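PDB 3QVE: HMG box-containing protein 1 from Homo sapiens, which represses transcription by binding promoters of target genes, with roles in the cell cycle and Wnt signalling, and is represented here by its AXH domain. Local coordinates for residues His10-Gly15 against Leu89-Lys94; Phe99-Lys104 against Ile127-Leu132. All coordinates share one frame; numbering follows the deposited sequence. Where two conformers were deposited one is given.

Contact 1: His10-Gly15 against Leu89-Lys94; sequences HCFLKG and LTVECK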
loop_
_atom_site.group_PDB
_atom_site.type_symbol
_atom_site.label_atom_id
_atom_site.label_comp_id
_atom_site.label_asym_id
_atom_site.label_seq_id
_atom_site.Cartn_x
_atom_site.Cartn_y
_atom_site.Cartn_z
ATOM N N HIS A 10 -6.777 2.427 3.455
ATOM C CA HIS A 10 -6.046 1.214 3.832
ATOM C C HIS A 10 -4.709 1.669 4.433
ATOM O O HIS A 10 -4.701 2.636 5.184
ATOM C CB HIS A 10 -5.870 0.291 2.633
ATOM C CG HIS A 10 -5.499 -1.119 2.969
ATOM N ND1 HIS A 10 -4.210 -1.516 3.301
ATOM C CD2 HIS A 10 -6.253 -2.247 2.977
ATOM C CE1 HIS A 10 -4.201 -2.817 3.499
ATOM N NE2 HIS A 10 -5.423 -3.284 3.302
ATOM N N CYS A 11 -3.584 1.039 4.086
ATOM C CA CYS A 11 -2.270 1.462 4.614
ATOM C C CYS A 11 -1.590 2.543 3.760
ATOM O O CYS A 11 -0.455 2.900 4.011
ATOM C CB CYS A 11 -1.332 0.254 4.658
ATOM S SG CYS A 11 -0.845 -0.410 3.064
ATOM N N PHE A 12 -2.267 3.052 2.739
ATOM C CA PHE A 12 -1.651 3.912 1.718
ATOM C C PHE A 12 -1.611 5.404 2.039
ATOM O O PHE A 12 -2.610 6.020 2.438
ATOM C CB PHE A 12 -2.275 3.625 0.343
ATOM C CG PHE A 12 -2.061 2.204 -0.073
ATOM C CD1 PHE A 12 -0.792 1.764 -0.424
ATOM C CD2 PHE A 12 -3.100 1.309 -0.086
ATOM C CE1 PHE A 12 -0.581 0.483 -0.750
ATOM C CE2 PHE A 12 -2.920 0.024 -0.467
ATOM C CZ PHE A 12 -1.661 -0.418 -0.773
ATOM N N LEU A 13 -0.423 5.983 1.848
ATOM C CA LEU A 13 -0.185 7.394 2.116
ATOM C C LEU A 13 -0.539 8.279 0.913
ATOM O O LEU A 13 -0.690 7.812 -0.241
ATOM C CB LEU A 13 1.282 7.603 2.512
ATOM C CG LEU A 13 1.788 6.778 3.705
ATOM C CD1 LEU A 13 3.137 7.251 4.227
ATOM C CD2 LEU A 13 0.811 6.749 4.808
ATOM N N LYS A 14 -0.640 9.575 1.211
ATOM C CA LYS A 14 -0.883 10.599 0.226
ATOM C C LYS A 14 0.098 10.461 -0.929
ATOM O O LYS A 14 1.299 10.219 -0.718
ATOM C CB LYS A 14 -0.704 11.946 0.888
ATOM C CG LYS A 14 -0.841 13.161 -0.059
ATOM C CD LYS A 14 -0.864 14.420 0.758
ATOM C CE LYS A 14 -0.954 15.675 -0.116
ATOM N NZ LYS A 14 -2.233 15.767 -0.854
ATOM N N GLY A 15 -0.413 10.565 -2.148
ATOM C CA GLY A 15 0.440 10.483 -3.342
ATOM C C GLY A 15 0.397 9.110 -3.974
ATOM O O GLY A 15 0.856 8.940 -5.099
ATOM N N LEU A 89 -4.749 -5.785 -6.667
ATOM C CA LEU A 89 -4.591 -4.317 -6.677
ATOM C C LEU A 89 -3.180 -3.998 -7.049
ATOM O O LEU A 89 -2.267 -4.542 -6.421
ATOM C CB LEU A 89 -4.837 -3.750 -5.279
ATOM C CG LEU A 89 -4.529 -2.264 -4.995
ATOM C CD1 LEU A 89 -5.390 -1.359 -5.823
ATOM C CD2 LEU A 89 -4.702 -1.960 -3.511
ATOM N N THR A 90 -2.990 -3.100 -8.017
ATOM C CA THR A 90 -1.661 -2.564 -8.317
ATOM C C THR A 90 -1.650 -1.113 -7.852
ATOM O O THR A 90 -2.640 -0.399 -8.011
ATOM C CB THR A 90 -1.316 -2.684 -9.817
ATOM O OG1 THR A 90 -1.372 -4.078 -10.158
ATOM C CG2 THR A 90 0.121 -2.158 -10.121
ATOM N N VAL A 91 -0.549 -0.690 -7.238
ATOM C CA VAL A 91 -0.417 0.670 -6.768
ATOM C C VAL A 91 0.878 1.253 -7.277
ATOM O O VAL A 91 1.825 0.518 -7.589
ATOM C CB VAL A 91 -0.440 0.793 -5.193
ATOM C CG1 VAL A 91 -1.625 0.047 -4.597
ATOM C CG2 VAL A 91 0.834 0.323 -4.585
ATOM N N GLU A 92 0.907 2.577 -7.372
ATOM C CA GLU A 92 2.140 3.331 -7.514
ATOM C C GLU A 92 2.357 4.074 -6.212
ATOM O O GLU A 92 1.440 4.721 -5.725
ATOM C CB GLU A 92 2.013 4.329 -8.641
ATOM C CG GLU A 92 3.265 5.085 -8.977
ATOM C CD GLU A 92 2.964 6.393 -9.669
ATOM O OE1 GLU A 92 3.025 6.388 -10.922
ATOM O OE2 GLU A 92 2.667 7.410 -8.977
ATOM N N CYS A 93 3.535 3.965 -5.610
ATOM C CA CYS A 93 3.769 4.673 -4.352
ATOM C C CYS A 93 5.186 5.222 -4.319
ATOM O O CYS A 93 6.022 4.863 -5.127
ATOM C CB CYS A 93 3.482 3.743 -3.193
ATOM S SG CYS A 93 4.642 2.478 -3.038
ATOM N N LYS A 94 5.455 6.123 -3.388
ATOM C CA LYS A 94 6.798 6.678 -3.243
ATOM C C LYS A 94 7.780 5.619 -2.708
ATOM O O LYS A 94 7.368 4.677 -2.045
ATOM C CB LYS A 94 6.779 7.900 -2.325
ATOM C CG LYS A 94 5.823 9.001 -2.726
ATOM C CD LYS A 94 6.042 9.485 -4.159
ATOM C CE LYS A 94 5.017 10.555 -4.595
ATOM N NZ LYS A 94 4.190 10.092 -5.711
HETATM O O HOH W 1 3.178 7.874 -6.360
HETATM O O HOH W 2 1.086 10.935 -7.075
#
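Gly15 O is gripped by two waters and also faces the ammonium group of Lys94, with Lys94 NZ 3.6 Å from Gly15 O. This polar end belongs to a loop of the AXH domain that lies over one face of its antiparallel sheet. The loop, His10-Gly15, runs just ahead of strand 17-20, and strand 89-94 lies beside that strand. The first water gives one hydrogen to Gly15 O and the other to Glu92 OE2, the second bond being 2.7 Å. It also accepts from Lys94 NZ, but that distance is very short and should be read with caution. The second water donates to Gly15 O at 2.8 Å, while its bond to Lys94 NZ is weak. No direct hydrogen bond joins the two segments, so the polar link depends on water. Lys94 bends at chi2 (-55°) and at its last torsion, which brings NZ back over the loop. A long, weak ion pair with Glu72 gives this charge a further partner.

The other end is apolar and buried. Phe12 points toward the strand, and Leu89 and Val91 approach it from the opposite direction. With CG anti to the carbonyl carbon (chi1 -61°), the Phe12 ring reaches both. Leu89 CD2 touches Phe12 CE2 at 4.0 Å. Cys11 SG sits 3.8 Å above the plane of the Phe12 ring, over its centre; Leu89 CD2 and Val91 CG1 approach obliquely from the other side. Val91 CG1 makes an off-centre CH-pi contact, 4.3 Å from the centroid of the Phe12 ring and 28° off its normal.

Contact 2: Phe99-Lys104 against Ile127-Leu132; sequences FYVKNK and IGDVCL. With EDO (1,2-ethanediol), chain O; SO4 (sulfate ion), chain D.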
loop_
_atom_site.group_PDB
_atom_site.type_symbol
_atom_site.label_atom_id
_atom_site.label_comp_id
_atom_site.label_asym_id
_atom_site.label_seq_id
_atom_site.Cartn_x
_atom_site.Cartn_y
_atom_site.Cartn_z
ATOM N N PHE A 99 5.423 -0.030 5.244
ATOM C CA PHE A 99 4.386 -1.057 5.295
ATOM C C PHE A 99 4.534 -1.757 6.628
ATOM O O PHE A 99 5.660 -1.982 7.067
ATOM C CB PHE A 99 4.545 -2.050 4.160
ATOM C CG PHE A 99 4.366 -1.436 2.821
ATOM C CD1 PHE A 99 3.081 -1.190 2.325
ATOM C CD2 PHE A 99 5.476 -0.981 2.107
ATOM C CE1 PHE A 99 2.892 -0.600 1.094
ATOM C CE2 PHE A 99 5.297 -0.378 0.899
ATOM C CZ PHE A 99 3.992 -0.184 0.383
ATOM N N TYR A 100 3.410 -2.080 7.248
ATOM C CA TYR A 100 3.416 -2.772 8.513
ATOM C C TYR A 100 3.121 -4.218 8.208
ATOM O O TYR A 100 1.978 -4.563 7.892
ATOM C CB TYR A 100 2.450 -2.156 9.519
ATOM C CG TYR A 100 2.753 -2.690 10.924
ATOM C CD1 TYR A 100 3.717 -2.100 11.734
ATOM C CD2 TYR A 100 2.123 -3.830 11.390
ATOM C CE1 TYR A 100 4.031 -2.627 13.023
ATOM C CE2 TYR A 100 2.413 -4.357 12.648
ATOM C CZ TYR A 100 3.359 -3.756 13.455
ATOM O OH TYR A 100 3.603 -4.297 14.686
ATOM N N VAL A 101 4.163 -5.051 8.256
ATOM C CA VAL A 101 4.084 -6.415 7.768
ATOM C C VAL A 101 3.734 -7.343 8.910
ATOM O O VAL A 101 4.374 -7.288 9.942
ATOM C CB VAL A 101 5.383 -6.830 7.100
ATOM C CG1 VAL A 101 5.329 -8.303 6.704
ATOM C CG2 VAL A 101 5.637 -5.881 5.894
ATOM N N LYS A 102 2.708 -8.168 8.712
ATOM C CA LYS A 102 2.283 -9.173 9.698
ATOM C C LYS A 102 3.452 -10.066 10.085
ATOM O O LYS A 102 4.156 -10.557 9.217
ATOM C CB LYS A 102 1.169 -10.040 9.122
ATOM C CG LYS A 102 0.319 -10.800 10.132
ATOM C CD LYS A 102 -0.723 -11.643 9.410
ATOM C CE LYS A 102 -1.896 -11.997 10.320
ATOM N NZ LYS A 102 -1.439 -12.648 11.569
ATOM N N ASN A 103 3.649 -10.264 11.395
ATOM C CA ASN A 103 4.775 -11.066 11.940
ATOM C C ASN A 103 6.169 -10.512 11.674
ATOM O O ASN A 103 7.147 -11.217 11.835
ATOM C CB ASN A 103 4.718 -12.544 11.497
ATOM C CG ASN A 103 3.362 -13.140 11.722
ATOM O OD1 ASN A 103 2.832 -13.827 10.850
ATOM N ND2 ASN A 103 2.756 -12.834 12.868
ATOM N N LYS A 104 6.271 -9.249 11.288
ATOM C CA LYS A 104 7.581 -8.646 11.021
ATOM C C LYS A 104 7.648 -7.167 11.441
ATOM O O LYS A 104 8.627 -6.737 11.964
ATOM C CB LYS A 104 7.937 -8.826 9.551
ATOM C CG LYS A 104 9.220 -8.095 9.154
ATOM C CD LYS A 104 9.907 -8.712 7.921
ATOM C CE LYS A 104 9.412 -8.136 6.608
ATOM N NZ LYS A 104 10.276 -8.498 5.400
ATOM N N ILE A 127 8.582 -9.928 -1.312
ATOM C CA ILE A 127 7.449 -10.674 -1.861
ATOM C C ILE A 127 6.999 -11.735 -0.831
ATOM O O ILE A 127 7.813 -12.412 -0.178
ATOM C CB ILE A 127 7.799 -11.299 -3.213
ATOM C CG1 ILE A 127 8.025 -10.186 -4.262
ATOM C CG2 ILE A 127 6.679 -12.293 -3.650
ATOM C CD1 ILE A 127 8.664 -10.640 -5.597
ATOM N N GLY A 128 5.698 -11.826 -0.645
ATOM C CA GLY A 128 5.135 -12.686 0.376
ATOM C C GLY A 128 4.681 -11.932 1.603
ATOM O O GLY A 128 3.834 -12.421 2.324
ATOM N N ASP A 129 5.272 -10.763 1.882
ATOM C CA ASP A 129 4.870 -9.987 3.049
ATOM C C ASP A 129 3.393 -9.584 2.977
ATOM O O ASP A 129 2.902 -9.125 1.945
ATOM C CB ASP A 129 5.766 -8.741 3.208
ATOM C CG ASP A 129 7.216 -9.096 3.672
ATOM O OD1 ASP A 129 7.496 -10.269 3.991
ATOM O OD2 ASP A 129 8.069 -8.195 3.716
ATOM N N VAL A 130 2.701 -9.740 4.101
ATOM C CA VAL A 130 1.318 -9.337 4.203
ATOM C C VAL A 130 1.288 -7.981 4.882
ATOM O O VAL A 130 1.630 -7.829 6.076
ATOM C CB VAL A 130 0.474 -10.389 4.943
ATOM C CG1 VAL A 130 -0.966 -9.845 5.201
ATOM C CG2 VAL A 130 0.482 -11.731 4.165
ATOM N N CYS A 131 0.871 -6.992 4.105
ATOM C CA CYS A 131 0.873 -5.612 4.530
ATOM C C CYS A 131 -0.506 -5.286 5.151
ATOM O O CYS A 131 -1.544 -5.358 4.482
ATOM C CB CYS A 131 1.182 -4.738 3.329
ATOM S SG CYS A 131 2.829 -5.085 2.676
ATOM N N LEU A 132 -0.501 -4.881 6.421
ATOM C CA LEU A 132 -1.724 -4.712 7.179
ATOM C C LEU A 132 -2.203 -3.263 7.136
ATOM O O LEU A 132 -1.394 -2.350 7.083
ATOM C CB LEU A 132 -1.507 -5.118 8.638
ATOM C CG LEU A 132 -1.062 -6.541 8.923
ATOM C CD1 LEU A 132 -0.894 -6.748 10.475
ATOM C CD2 LEU A 132 -2.062 -7.538 8.314
HETATM C C1 EDO O . 2.892 -7.625 13.714
HETATM O O1 EDO O . 2.140 -8.789 13.329
HETATM C C2 EDO O . 3.826 -7.875 14.890
HETATM O O2 EDO O . 5.179 -7.752 14.454
HETATM S S SO4 D . 12.055 -10.098 -3.057
HETATM O O1 SO4 D . 12.323 -9.779 -4.442
HETATM O O2 SO4 D . 11.654 -11.470 -2.837
HETATM O O3 SO4 D . 13.114 -9.646 -2.169
HETATM O O4 SO4 D . 10.913 -9.312 -2.681
HETATM O O HOH W 3 1.016 -1.924 5.800
HETATM O O HOH W 4 3.644 -11.197 6.476
HETATM O O HOH W 5 10.380 -11.182 5.215
#
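Val101 and Cys131 face each other as a non-hydrogen-bonded antiparallel pair, the single beta bridge of this contact. Their CA atoms are 4.6 Å apart. The bridge is framed by two nearly straight backbone bonds: Leu132 N to Tyr100 O, 171° at the hydrogen, and Lys102 N to Val130 O, 167°. Between them Val101 CA-H points at Val130 O. Phe99, Val101 and Cys131 are buried on the tight side. Cys131 SG lies 3.8 Å from Phe99 CB and meets the Phe99 ring obliquely, a cysteine sulfur-aromatic contact. Leu132 CD1 packs 4.1 Å from Lys102 CB and also lies near the edge of the Tyr100 ring. Val101 CG1 packs on Asp129 CB at 3.6 Å, where the buried part gives way to the polar edge.

The ladder soon opens to water. One water joins Tyr100 N to Leu132 O and another joins Lys102 O to Val130 N, each standing where a second direct bond of its pair would form. On the solvent side, Lys104 bends at chi3 (88°). Lys104 NZ forms a salt bridge with Asp129 OD2 at 2.8 Å, on the syn side, tilted somewhat out of the carboxylate plane. A third water accepts from Lys104 NZ at 2.7 Å and donates to Asp129 OD1. His126 N also bonds Asp129 OD2, and Lys104 NZ has Glu124 O as a further acceptor. In one of its two conformers Lys102 leads away to a salt bridge with Asp138. An ethanediol takes a bond from Asn103 N.

Strand 130-131 is also bonded to strand 59-69 of the larger sheet, while strand 98-101 pairs with 105-108, so this bridge joins the two sheets of the AXH domain.

How the contacts relate
From the N terminus the chain first lays down His10-Gly15, then enters strand 17-20 and the main antiparallel sheet. Contact 1 closes a loop of 73 residues when strand 89-94 arrives. Strand 98-101 follows directly, and contact 2 closes a shorter loop of 22 residues, including helix 111-118, when strand 130-131 arrives near the C terminus. The loops come in series, neither nested nor crossed. In space they meet: Cys11 SG is 4.1 Å from Phe99 CD1, and Phe12 CE1 is 4.1 Å from Phe99 CE1. The N-terminal loop therefore packs between the sheet strand of contact 1 and the bridged strands of contact 2.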